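PDB 3PQU: transferrin binding protein B from Actinobacillus suis, which probably binds host transferrin at the bacterial surface as an outer-membrane lipoprotein, serving as part of the receptor through which the pathogen acquires iron. Local coordinates for residues E306-F311 with V321-S326; S159-L164 with P302-M307; E33-M38 with S292-G297. One frame throughout, in Å; residues are numbered along the deposited sequence.

Contact 1. Residues E306-F311 with V321-S326; sequences EMAGKF and VFAAKS
The Phe322 ring lies across the backbone of Gly309, and this is the tight part of the contact. Gly309 CA stands 3.9 Å from the ring centroid, 24° off the normal, a CH-pi contact over the face, and Gly309 C sits 3.5 Å above the ring plane toward its rim. CG of Phe322 takes the position between its own N and carbonyl carbon (chi1 52°), which folds the ring back over the neighbouring strand; a glycine gives it bare main chain to lie on. At the ring's edge Phe322 CE2 approaches Phe311 CD2 at 4.3 Å, and here the two aromatic edges face each other. Strands 306-312 and 318-326 form an antiparallel beta hairpin in the barrel of the first half of the chain. Two pairs of backbone hydrogen bonds join them, Met307 with Ala324 and Gly309 with Phe322; Met307 N to Ala324 O measures 2.9 Å. Next to the Phe322 ring on the same face, Met307 CG rests on Ala324 CB at 4.0 Å. On the other face Ala308 and Ala323 pack against Val121 of strand 121-128, and Lys310 CB meets Val321 CG1. Toward solvent the contact ends at partly exposed Lys325, which runs alongside buried Glu306, Glu306 CG 3.5 Å from Lys325 CB. Their charged ends part: Glu306 OE2 and Lys325 NZ remain 5.8 Å from each other, the carboxylate taking the backbone N-H groups of Gln119 and Tyr120 and the ammonium reaching the carbonyl of Asn117.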
ATOM      1  N   GLU A 306       3.456  -9.280   7.094  1.00 22.80           N
ATOM      2  CA  GLU A 306       2.907  -8.378   8.093  1.00 24.32           C
ATOM      3  C   GLU A 306       1.592  -7.734   7.649  1.00 32.03           C
ATOM      4  O   GLU A 306       1.236  -7.772   6.472  1.00 17.41           O
ATOM      5  CB  GLU A 306       3.969  -7.327   8.495  1.00 23.13           C
ATOM      6  CG  GLU A 306       5.184  -7.986   9.181  1.00 27.23           C
ATOM      7  CD  GLU A 306       6.401  -7.072   9.343  1.00 29.78           C
ATOM      8  OE1 GLU A 306       6.301  -5.839   9.117  1.00 25.87           O
ATOM      9  OE2 GLU A 306       7.473  -7.597   9.718  1.00 26.90           O
ATOM     10  N   MET A 307       0.860  -7.180   8.610  1.00 18.73           N
ATOM     11  CA  MET A 307      -0.381  -6.470   8.325  1.00 26.27           C
ATOM     12  C   MET A 307      -0.509  -5.260   9.241  1.00 23.20           C
ATOM     13  O   MET A 307       0.007  -5.260  10.370  1.00 20.84           O
ATOM     14  CB  MET A 307      -1.608  -7.382   8.493  1.00 15.20           C
ATOM     15  CG  MET A 307      -1.739  -8.036   9.885  1.00 18.08           C
ATOM     16  SD  MET A 307      -3.105  -9.217   9.960  1.00 24.69           S
ATOM     17  CE  MET A 307      -4.535  -8.117   9.921  1.00 26.66           C
ATOM     18  N   ALA A 308      -1.198  -4.231   8.754  1.00 15.05           N
ATOM     19  CA  ALA A 308      -1.453  -3.047   9.562  1.00 20.08           C
ATOM     20  C   ALA A 308      -2.704  -2.346   9.078  1.00 21.44           C
ATOM     21  O   ALA A 308      -3.080  -2.451   7.897  1.00 18.19           O
ATOM     22  CB  ALA A 308      -0.241  -2.084   9.531  1.00  9.68           C
ATOM     23  N   GLY A 309      -3.364  -1.636   9.989  1.00 13.01           N
ATOM     24  CA  GLY A 309      -4.539  -0.880   9.589  1.00 13.66           C
ATOM     25  C   GLY A 309      -5.013   0.064  10.666  1.00 19.87           C
ATOM     26  O   GLY A 309      -4.290   0.319  11.640  1.00 16.71           O
ATOM     27  N   LYS A 310      -6.207   0.606  10.462  1.00 13.69           N
ATOM     28  CA  LYS A 310      -6.763   1.588  11.368  1.00 13.96           C
ATOM     29  C   LYS A 310      -8.289   1.547  11.349  1.00 22.98           C
ATOM     30  O   LYS A 310      -8.888   1.016  10.413  1.00 20.27           O
ATOM     31  CB  LYS A 310      -6.233   2.997  11.017  1.00 12.76           C
ATOM     32  CG  LYS A 310      -6.706   3.583   9.662  1.00 18.00           C
ATOM     33  CD  LYS A 310      -8.182   3.984   9.698  1.00 19.34           C
ATOM     34  CE  LYS A 310      -8.540   4.933   8.576  1.00 34.86           C
ATOM     35  NZ  LYS A 310      -8.393   4.322   7.220  1.00 20.63           N
ATOM     36  N   PHE A 311      -8.921   2.084  12.393  1.00  9.74           N
ATOM     37  CA  PHE A 311     -10.347   2.326  12.328  1.00  9.27           C
ATOM     38  C   PHE A 311     -10.741   3.579  13.089  1.00 17.30           C
ATOM     39  O   PHE A 311      -9.973   4.069  13.912  1.00 17.52           O
ATOM     40  CB  PHE A 311     -11.169   1.087  12.756  1.00 12.25           C
ATOM     41  CG  PHE A 311     -11.018   0.708  14.216  1.00 16.53           C
ATOM     42  CD1 PHE A 311     -11.800   1.311  15.186  1.00 11.19           C
ATOM     43  CD2 PHE A 311     -10.105  -0.276  14.608  1.00 17.34           C
ATOM     44  CE1 PHE A 311     -11.673   0.927  16.537  1.00 13.28           C
ATOM     45  CE2 PHE A 311      -9.979  -0.659  15.942  1.00 13.42           C
ATOM     46  CZ  PHE A 311     -10.764  -0.056  16.897  1.00 16.11           C
ATOM     47  N   VAL A 321      -5.120   2.219  15.648  1.00 17.56           N
ATOM     48  CA  VAL A 321      -4.286   1.566  14.648  1.00 10.02           C
ATOM     49  C   VAL A 321      -3.869   0.185  15.192  1.00 16.50           C
ATOM     50  O   VAL A 321      -4.018  -0.080  16.372  1.00 13.33           O
ATOM     51  CB  VAL A 321      -3.043   2.406  14.301  1.00  6.68           C
ATOM     52  CG1 VAL A 321      -3.450   3.784  13.789  1.00  4.92           C
ATOM     53  CG2 VAL A 321      -2.102   2.534  15.520  1.00  8.48           C
ATOM     54  N   PHE A 322      -3.365  -0.685  14.326  1.00 10.32           N
ATOM     55  CA  PHE A 322      -2.921  -2.014  14.735  1.00  9.99           C
ATOM     56  C   PHE A 322      -1.900  -2.523  13.719  1.00 17.72           C
ATOM     57  O   PHE A 322      -1.853  -2.042  12.590  1.00 17.38           O
ATOM     58  CB  PHE A 322      -4.105  -3.001  14.867  1.00 10.87           C
ATOM     59  CG  PHE A 322      -5.005  -3.052  13.638  1.00 17.89           C
ATOM     60  CD1 PHE A 322      -4.725  -3.921  12.566  1.00 13.27           C
ATOM     61  CD2 PHE A 322      -6.139  -2.244  13.565  1.00 17.07           C
ATOM     62  CE1 PHE A 322      -5.544  -3.958  11.457  1.00 22.00           C
ATOM     63  CE2 PHE A 322      -6.981  -2.279  12.448  1.00 23.40           C
ATOM     64  CZ  PHE A 322      -6.687  -3.129  11.394  1.00 19.99           C
ATOM     65  N   ALA A 323      -1.058  -3.461  14.151  1.00 14.85           N
ATOM     66  CA  ALA A 323       0.009  -4.001  13.322  1.00 15.40           C
ATOM     67  C   ALA A 323       0.334  -5.372  13.873  1.00 22.57           C
ATOM     68  O   ALA A 323       0.315  -5.569  15.079  1.00 14.97           O
ATOM     69  CB  ALA A 323       1.256  -3.110  13.375  1.00 14.76           C
ATOM     70  N   ALA A 324       0.636  -6.317  12.997  1.00 11.47           N
ATOM     71  CA  ALA A 324       0.885  -7.681  13.448  1.00 17.39           C
ATOM     72  C   ALA A 324       1.708  -8.443  12.400  1.00 18.75           C
ATOM     73  O   ALA A 324       1.742  -8.064  11.224  1.00 20.28           O
ATOM     74  CB  ALA A 324      -0.462  -8.389  13.701  1.00 10.82           C
ATOM     75  N   LYS A 325       2.375  -9.508  12.821  1.00 17.28           N
ATOM     76  CA  LYS A 325       3.132 -10.312  11.875  1.00 26.56           C
ATOM     77  C   LYS A 325       2.827 -11.779  12.064  1.00 21.68           C
ATOM     78  O   LYS A 325       2.418 -12.197  13.138  1.00 22.89           O
ATOM     79  CB  LYS A 325       4.634 -10.063  11.995  1.00 29.90           C
ATOM     80  CG  LYS A 325       5.277 -10.567  13.248  1.00 36.36           C
ATOM     81  CD  LYS A 325       6.792 -10.507  13.111  1.00 34.88           C
ATOM     82  CE  LYS A 325       7.463 -10.713  14.466  1.00 32.93           C
ATOM     83  NZ  LYS A 325       8.956 -10.547  14.430  1.00 50.75           N
ATOM     84  N   SER A 326       3.011 -12.556  11.004  1.00 18.41           N
ATOM     85  CA  SER A 326       2.760 -13.973  11.082  1.00 25.95           C
ATOM     86  C   SER A 326       4.079 -14.634  11.381  1.00 27.95           C
ATOM     87  O   SER A 326       5.142 -14.022  11.227  1.00 33.23           O
ATOM     88  CB  SER A 326       2.200 -14.504   9.766  1.00 37.53           C
ATOM     89  OG  SER A 326       3.157 -14.401   8.730  1.00 32.17           O
TER

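Contact 2. Residues S159-L164 with P302-M307; sequences SPSKEL and PKAEEM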
ATOM      1  N   SER A 159       6.294  -1.801   1.021  1.00 23.96           N
ATOM      2  CA  SER A 159       6.129  -2.963   0.157  1.00 26.47           C
ATOM      3  C   SER A 159       4.765  -3.652   0.267  1.00 29.69           C
ATOM      4  O   SER A 159       4.681  -4.786   0.733  1.00 19.66           O
ATOM      5  CB  SER A 159       7.232  -3.982   0.437  1.00 29.23           C
ATOM      6  OG  SER A 159       7.028  -5.137  -0.354  1.00 43.57           O
ATOM      7  N   PRO A 160       3.693  -2.973  -0.170  1.00 31.53           N
ATOM      8  CA  PRO A 160       2.356  -3.589  -0.145  1.00 33.11           C
ATOM      9  C   PRO A 160       2.399  -4.910  -0.905  1.00 29.83           C
ATOM     10  O   PRO A 160       2.880  -4.945  -2.038  1.00 23.12           O
ATOM     11  CB  PRO A 160       1.489  -2.586  -0.914  1.00 23.90           C
ATOM     12  CG  PRO A 160       2.233  -1.285  -0.817  1.00 29.36           C
ATOM     13  CD  PRO A 160       3.689  -1.648  -0.811  1.00 24.20           C
ATOM     14  N   SER A 161       1.878  -5.966  -0.295  1.00 21.10           N
ATOM     15  CA  SER A 161       2.178  -7.330  -0.726  1.00 19.99           C
ATOM     16  C   SER A 161       1.703  -7.657  -2.142  1.00 20.04           C
ATOM     17  O   SER A 161       0.586  -7.319  -2.538  1.00 21.51           O
ATOM     18  CB  SER A 161       1.611  -8.308   0.294  1.00 22.98           C
ATOM     19  OG  SER A 161       2.033  -7.931   1.599  1.00 22.72           O
ATOM     20  N   LYS A 162       2.561  -8.314  -2.911  1.00 20.19           N
ATOM     21  CA  LYS A 162       2.181  -8.734  -4.254  1.00 23.04           C
ATOM     22  C   LYS A 162       1.837 -10.223  -4.345  1.00 30.96           C
ATOM     23  O   LYS A 162       1.334 -10.688  -5.370  1.00 30.95           O
ATOM     24  CB  LYS A 162       3.285  -8.365  -5.251  1.00 20.46           C
ATOM     25  CG  LYS A 162       3.519  -6.855  -5.378  1.00 29.05           C
ATOM     26  CD  LYS A 162       4.260  -6.522  -6.664  1.00 36.75           C
ATOM     27  CE  LYS A 162       4.218  -5.023  -6.963  1.00 37.91           C
ATOM     28  NZ  LYS A 162       5.199  -4.260  -6.176  1.00 33.08           N
ATOM     29  N   GLU A 163       2.121 -10.957  -3.272  1.00 19.55           N
ATOM     30  CA  GLU A 163       1.805 -12.374  -3.179  1.00 25.70           C
ATOM     31  C   GLU A 163       1.172 -12.650  -1.827  1.00 25.26           C
ATOM     32  O   GLU A 163       1.584 -12.065  -0.832  1.00 30.45           O
ATOM     33  CB  GLU A 163       3.082 -13.212  -3.322  1.00 24.38           C
ATOM     34  CG  GLU A 163       3.841 -12.944  -4.598  1.00 55.22           C
ATOM     35  CD  GLU A 163       4.551 -14.176  -5.119  1.00 76.03           C
ATOM     36  OE1 GLU A 163       5.601 -14.024  -5.779  1.00 77.42           O
ATOM     37  OE2 GLU A 163       4.054 -15.296  -4.870  1.00 86.35           O
ATOM     38  N   LEU A 164       0.178 -13.536  -1.788  1.00 24.67           N
ATOM     39  CA  LEU A 164      -0.501 -13.846  -0.526  1.00 34.97           C
ATOM     40  C   LEU A 164      -0.360 -15.333  -0.214  1.00 30.49           C
ATOM     41  O   LEU A 164      -0.301 -16.150  -1.118  1.00 27.56           O
ATOM     42  CB  LEU A 164      -1.990 -13.435  -0.567  1.00 19.19           C
ATOM     43  CG  LEU A 164      -2.353 -11.956  -0.816  1.00 25.85           C
ATOM     44  CD1 LEU A 164      -3.878 -11.736  -0.887  1.00 16.23           C
ATOM     45  CD2 LEU A 164      -1.753 -11.054   0.253  1.00 22.94           C
ATOM     46  N   PRO A 302       6.731  -8.701   0.777  1.00 31.26           N
ATOM     47  CA  PRO A 302       6.481  -9.316  -0.527  1.00 30.95           C
ATOM     48  C   PRO A 302       5.490 -10.465  -0.413  1.00 38.98           C
ATOM     49  O   PRO A 302       4.710 -10.668  -1.338  1.00 42.52           O
ATOM     50  CB  PRO A 302       7.856  -9.863  -0.933  1.00 37.02           C
ATOM     51  CG  PRO A 302       8.842  -9.086  -0.109  1.00 48.22           C
ATOM     52  CD  PRO A 302       8.146  -8.790   1.181  1.00 35.20           C
ATOM     53  N   LYS A 303       5.518 -11.187   0.708  1.00 35.63           N
ATOM     54  CA  LYS A 303       4.659 -12.353   0.897  1.00 27.21           C
ATOM     55  C   LYS A 303       3.598 -12.187   1.986  1.00 27.85           C
ATOM     56  O   LYS A 303       3.101 -13.174   2.515  1.00 26.12           O
ATOM     57  CB  LYS A 303       5.511 -13.591   1.194  1.00 33.34           C
ATOM     58  CG  LYS A 303       6.304 -14.103  -0.006  1.00 51.31           C
ATOM     59  CD  LYS A 303       7.087 -15.355   0.355  1.00 64.97           C
ATOM     60  CE  LYS A 303       7.524 -16.110  -0.890  1.00 87.93           C
ATOM     61  NZ  LYS A 303       8.286 -15.237  -1.830  1.00101.67           N
ATOM     62  N   ALA A 304       3.243 -10.943   2.291  1.00 28.78           N
ATOM     63  CA  ALA A 304       2.278 -10.632   3.344  1.00 26.36           C
ATOM     64  C   ALA A 304       2.753 -11.129   4.712  1.00 26.40           C
ATOM     65  O   ALA A 304       1.989 -11.696   5.483  1.00 22.53           O
ATOM     66  CB  ALA A 304       0.905 -11.178   3.013  1.00 24.08           C
ATOM     67  N   GLU A 305       4.025 -10.902   5.005  1.00 18.54           N
ATOM     68  CA  GLU A 305       4.589 -11.275   6.297  1.00 27.07           C
ATOM     69  C   GLU A 305       3.917 -10.488   7.419  1.00 29.95           C
ATOM     70  O   GLU A 305       3.822 -10.963   8.552  1.00 28.08           O
ATOM     71  CB  GLU A 305       6.094 -11.006   6.324  1.00 25.99           C
ATOM     72  CG  GLU A 305       6.937 -11.957   5.464  1.00 45.32           C
ATOM     73  CD  GLU A 305       7.036 -11.530   3.998  1.00 46.27           C
ATOM     74  OE1 GLU A 305       6.206 -10.725   3.530  1.00 36.70           O
ATOM     75  OE2 GLU A 305       7.955 -12.003   3.311  1.00 44.16           O
ATOM     76  N   GLU A 306       3.456  -9.280   7.094  1.00 22.80           N
ATOM     77  CA  GLU A 306       2.907  -8.378   8.093  1.00 24.32           C
ATOM     78  C   GLU A 306       1.592  -7.734   7.649  1.00 32.03           C
ATOM     79  O   GLU A 306       1.236  -7.772   6.472  1.00 17.41           O
ATOM     80  CB  GLU A 306       3.969  -7.327   8.495  1.00 23.13           C
ATOM     81  CG  GLU A 306       5.184  -7.986   9.181  1.00 27.23           C
ATOM     82  CD  GLU A 306       6.401  -7.072   9.343  1.00 29.78           C
ATOM     83  OE1 GLU A 306       6.301  -5.839   9.117  1.00 25.87           O
ATOM     84  OE2 GLU A 306       7.473  -7.597   9.718  1.00 26.90           O
ATOM     85  N   MET A 307       0.860  -7.180   8.610  1.00 18.73           N
ATOM     86  CA  MET A 307      -0.381  -6.470   8.325  1.00 26.27           C
ATOM     87  C   MET A 307      -0.509  -5.260   9.241  1.00 23.20           C
ATOM     88  O   MET A 307       0.007  -5.260  10.370  1.00 20.84           O
ATOM     89  CB  MET A 307      -1.608  -7.382   8.493  1.00 15.20           C
ATOM     90  CG  MET A 307      -1.739  -8.036   9.885  1.00 18.08           C
ATOM     91  SD  MET A 307      -3.105  -9.217   9.960  1.00 24.69           S
ATOM     92  CE  MET A 307      -4.535  -8.117   9.921  1.00 26.66           C
TER
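Ser161 lays its hydroxyl over the backbone of Ala304, with Ser161 OG 3.2 Å from Ala304 CA. Its OG stands beside its own backbone N (chi1 -51°), and from there it also hydrogen-bonds Gly301 O, just ahead of the 302-307 segment. The methyl of Ala304 is met from a second direction by Leu164, whose CD2 branch comes to 3.8 Å from Ala304 CB. The backbone of Glu163 gives its N-H to Pro302 O at 3.2 Å, a rather bent bond (137° at the hydrogen) that arrives nearly along the C=O axis. Residues 302-305 form the turn linking strands 292-300 and 306-312 of the barrel, and a classic beta bulge, with Glu305 and Glu306 both facing Tyr300, marks its return into the sheet. Segment 159-164 is the link that leaves strand 150-157 and enters strand 163-165. Within the turn, Lys303 N donates to Glu305 OE1 at 2.9 Å, tying the carboxylate back to the main chain. The Glu163 carboxylate turns elsewhere, to Arg335 by a salt bridge and to Thr333 by a hydrogen bond, while Ser159 OG approaches the Pro302 ring at the more open end.

Contact 3. Residues E33-M38 with S292-G297; sequences ELDKLM and SNYLEG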
ATOM      1  N   GLU A  33     -16.653   2.558  -5.730  1.00 73.14           N
ATOM      2  CA  GLU A  33     -16.610   3.931  -5.244  1.00 81.74           C
ATOM      3  C   GLU A  33     -16.466   3.894  -3.726  1.00 62.62           C
ATOM      4  O   GLU A  33     -17.420   3.609  -3.005  1.00 50.71           O
ATOM      5  CB  GLU A  33     -17.873   4.695  -5.644  1.00 96.88           C
ATOM      6  CG  GLU A  33     -17.715   6.209  -5.648  1.00119.85           C
ATOM      7  CD  GLU A  33     -17.159   6.738  -6.959  1.00135.48           C
ATOM      8  OE1 GLU A  33     -17.966   7.061  -7.857  1.00137.39           O
ATOM      9  OE2 GLU A  33     -15.920   6.831  -7.090  1.00141.29           O
ATOM     10  N   LEU A  34     -15.261   4.162  -3.242  1.00 46.94           N
ATOM     11  CA  LEU A  34     -14.985   4.025  -1.816  1.00 42.72           C
ATOM     12  C   LEU A  34     -15.184   5.330  -1.072  1.00 41.08           C
ATOM     13  O   LEU A  34     -14.815   6.395  -1.573  1.00 45.76           O
ATOM     14  CB  LEU A  34     -13.550   3.543  -1.594  1.00 33.97           C
ATOM     15  CG  LEU A  34     -13.163   2.225  -2.275  1.00 41.48           C
ATOM     16  CD1 LEU A  34     -11.677   1.974  -2.119  1.00 32.50           C
ATOM     17  CD2 LEU A  34     -13.970   1.047  -1.728  1.00 28.19           C
ATOM     18  N   ASP A  35     -15.758   5.245   0.126  1.00 31.72           N
ATOM     19  CA  ASP A  35     -15.666   6.346   1.080  1.00 30.06           C
ATOM     20  C   ASP A  35     -14.202   6.685   1.304  1.00 40.93           C
ATOM     21  O   ASP A  35     -13.338   5.801   1.290  1.00 32.49           O
ATOM     22  CB  ASP A  35     -16.301   5.964   2.417  1.00 53.12           C
ATOM     23  CG  ASP A  35     -17.816   6.017   2.377  1.00 70.85           C
ATOM     24  OD1 ASP A  35     -18.366   6.481   1.355  1.00 54.91           O
ATOM     25  OD2 ASP A  35     -18.453   5.600   3.369  1.00 73.93           O
ATOM     26  N   LYS A  36     -13.919   7.964   1.512  1.00 30.25           N
ATOM     27  CA  LYS A  36     -12.544   8.423   1.695  1.00 30.66           C
ATOM     28  C   LYS A  36     -11.753   7.599   2.707  1.00 35.79           C
ATOM     29  O   LYS A  36     -10.635   7.199   2.419  1.00 25.40           O
ATOM     30  CB  LYS A  36     -12.510   9.903   2.082  1.00 56.28           C
ATOM     31  CG  LYS A  36     -13.145  10.807   1.045  1.00 85.26           C
ATOM     32  CD  LYS A  36     -13.123  12.259   1.484  1.00103.63           C
ATOM     33  CE  LYS A  36     -13.820  13.149   0.466  1.00102.27           C
ATOM     34  NZ  LYS A  36     -13.553  14.593   0.713  1.00 96.61           N
ATOM     35  N   LEU A  37     -12.328   7.344   3.884  1.00 26.32           N
ATOM     36  CA  LEU A  37     -11.635   6.592   4.928  1.00 35.78           C
ATOM     37  C   LEU A  37     -11.303   5.180   4.496  1.00 33.71           C
ATOM     38  O   LEU A  37     -10.484   4.525   5.120  1.00 37.45           O
ATOM     39  CB  LEU A  37     -12.478   6.504   6.192  1.00 30.69           C
ATOM     40  CG  LEU A  37     -12.424   7.691   7.135  1.00 40.61           C
ATOM     41  CD1 LEU A  37     -13.446   7.463   8.227  1.00 27.60           C
ATOM     42  CD2 LEU A  37     -11.025   7.871   7.696  1.00 31.57           C
ATOM     43  N   MET A  38     -11.951   4.701   3.440  1.00 26.79           N
ATOM     44  CA  MET A  38     -11.725   3.332   3.017  1.00 19.31           C
ATOM     45  C   MET A  38     -10.704   3.232   1.877  1.00 20.93           C
ATOM     46  O   MET A  38     -10.373   2.133   1.442  1.00 27.26           O
ATOM     47  CB  MET A  38     -13.060   2.654   2.664  1.00 28.43           C
ATOM     48  CG  MET A  38     -14.086   2.731   3.808  1.00 35.67           C
ATOM     49  SD  MET A  38     -13.499   1.978   5.358  1.00 39.20           S
ATOM     50  CE  MET A  38     -13.662   0.274   4.898  1.00 19.97           C
ATOM     51  N   SER A 292     -17.178   0.517  15.171  1.00 20.02           N
ATOM     52  CA  SER A 292     -16.743   1.228  13.976  1.00  7.44           C
ATOM     53  C   SER A 292     -17.121   0.472  12.715  1.00 18.20           C
ATOM     54  O   SER A 292     -16.879  -0.722  12.641  1.00 17.47           O
ATOM     55  CB  SER A 292     -15.205   1.384  13.941  1.00 12.29           C
ATOM     56  OG  SER A 292     -14.802   1.919  12.658  1.00 14.25           O
ATOM     57  N   ASN A 293     -17.672   1.176  11.724  1.00 14.82           N
ATOM     58  CA  ASN A 293     -17.947   0.613  10.399  1.00 15.39           C
ATOM     59  C   ASN A 293     -16.824   0.937   9.424  1.00 26.62           C
ATOM     60  O   ASN A 293     -16.948   0.671   8.230  1.00 17.41           O
ATOM     61  CB  ASN A 293     -19.208   1.234   9.801  1.00 22.44           C
ATOM     62  CG  ASN A 293     -20.467   0.642  10.355  1.00 33.39           C
ATOM     63  OD1 ASN A 293     -20.498  -0.523  10.754  1.00 31.59           O
ATOM     64  ND2 ASN A 293     -21.525   1.438  10.373  1.00 34.61           N
ATOM     65  N   TYR A 294     -15.749   1.539   9.927  1.00 12.22           N
ATOM     66  CA  TYR A 294     -14.720   2.131   9.075  1.00 12.73           C
ATOM     67  C   TYR A 294     -13.320   1.611   9.394  1.00 21.52           C
ATOM     68  O   TYR A 294     -12.432   2.369   9.782  1.00 14.69           O
ATOM     69  CB  TYR A 294     -14.771   3.651   9.201  1.00 16.54           C
ATOM     70  CG  TYR A 294     -16.135   4.183   8.829  1.00 16.38           C
ATOM     71  CD1 TYR A 294     -16.500   4.345   7.496  1.00 20.27           C
ATOM     72  CD2 TYR A 294     -17.066   4.502   9.814  1.00 19.83           C
ATOM     73  CE1 TYR A 294     -17.762   4.815   7.150  1.00 35.45           C
ATOM     74  CE2 TYR A 294     -18.333   4.972   9.475  1.00 23.60           C
ATOM     75  CZ  TYR A 294     -18.669   5.121   8.149  1.00 31.95           C
ATOM     76  OH  TYR A 294     -19.912   5.587   7.829  1.00 36.11           O
ATOM     77  N   LEU A 295     -13.136   0.308   9.219  1.00 20.49           N
ATOM     78  CA  LEU A 295     -11.838  -0.312   9.416  1.00 13.47           C
ATOM     79  C   LEU A 295     -11.232  -0.627   8.052  1.00 18.64           C
ATOM     80  O   LEU A 295     -11.901  -1.203   7.198  1.00 16.40           O
ATOM     81  CB  LEU A 295     -11.987  -1.600  10.231  1.00 21.80           C
ATOM     82  CG  LEU A 295     -10.690  -2.374  10.527  1.00 17.03           C
ATOM     83  CD1 LEU A 295     -10.713  -2.966  11.940  1.00 11.47           C
ATOM     84  CD2 LEU A 295     -10.427  -3.459   9.474  1.00 20.23           C
ATOM     85  N   GLU A 296      -9.963  -0.262   7.859  1.00 15.40           N
ATOM     86  CA  GLU A 296      -9.280  -0.530   6.596  1.00 19.95           C
ATOM     87  C   GLU A 296      -7.816  -0.695   6.899  1.00 21.08           C
ATOM     88  O   GLU A 296      -7.271   0.024   7.732  1.00 16.30           O
ATOM     89  CB  GLU A 296      -9.477   0.631   5.609  1.00 15.34           C
ATOM     90  CG  GLU A 296      -9.188   0.281   4.139  1.00 26.71           C
ATOM     91  CD  GLU A 296      -7.704   0.308   3.747  1.00 29.02           C
ATOM     92  OE1 GLU A 296      -6.854   0.783   4.535  1.00 20.44           O
ATOM     93  OE2 GLU A 296      -7.383  -0.133   2.620  1.00 18.16           O
ATOM     94  N   GLY A 297      -7.185  -1.652   6.239  1.00 15.33           N
ATOM     95  CA  GLY A 297      -5.759  -1.878   6.389  1.00 17.71           C
ATOM     96  C   GLY A 297      -5.197  -2.674   5.214  1.00 27.88           C
ATOM     97  O   GLY A 297      -5.884  -2.899   4.215  1.00 21.33           O
TER
HETATM   98  O   HOH W   1     -20.619   4.972   5.381  1.00 50.64           O
HETATM   99  O   HOH W   2      -9.249  -0.353   0.662  1.00 16.03           O
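A short 3-10 turn at 36-38, closed by the backbone bond from Met38 N to Asp35 O, packs over strand 294-297 just after the corner at Asn293; the two segments come nearest at Met38 and Glu296, 5.8 Å between CA atoms, and no direct hydrogen bond joins them. Met38 fills the middle. Its chain bends at both chi2 (-58°) and chi3 (-75°), which curls the thioether around onto the strand: SD lies 3.9 Å from Tyr294 CA and near the plane of the tyrosine ring at its edge, and CE presses against Leu295 O at 3.3 Å. Leu37 reaches Tyr294 from another direction, the two side chains crossing at about a right angle, with Leu37 CD1 4.2 Å from Tyr294 CB. Farther along the ring, the Asp35 carboxylate meets the edge in plane, OD2 3.9 Å from CE1 of Tyr294, with the two planes 29° apart. A water bridges their polar ends, donating to Asp35 OD2 and lying 2.6 Å from Tyr294 OH. At the other end of the contact a second water donates to both Met38 O and Glu296 OE2, while Glu296 CG packs on Met38 O at 3.5 Å. The other carboxylate oxygen of Glu296 forms a salt bridge with Arg274 of the neighbouring strand 274-281. Ser292 OG accepts from Tyr294 N across the corner, an ST turn. Loop 33-38 is part of the N-lobe handle region and strand 292-300 of the N-lobe barrel, so this is the partly water-mediated packing of a handle loop on a barrel strand in transferrin-binding protein B.

In the fold
All three contacts reach the barrel sheet: contacts 1 and 2 use strand 306-312, and contact 3 the neighbouring strand 292-300. Contact 1 is the hairpin; contact 2 adjoins one end, centres 12 Å apart, and shares Glu306 and Met307, Ser326 N probably bonding to Glu305 O at 3.0 Å. Contact 3 lies beside the other end, 15 Å from contact 1 between centres, where Lys310 NZ hydrogen-bonds Leu37 O at 3.0 Å and Lys310 N hydrogen-bonds Glu296 O, also at 3.0 Å. Contacts 2 and 3 do not touch, their nearest atoms being about 7 Å apart. A glycerol, probably from the crystallisation liquor, lies about 3 Å from the Lys325 side chain.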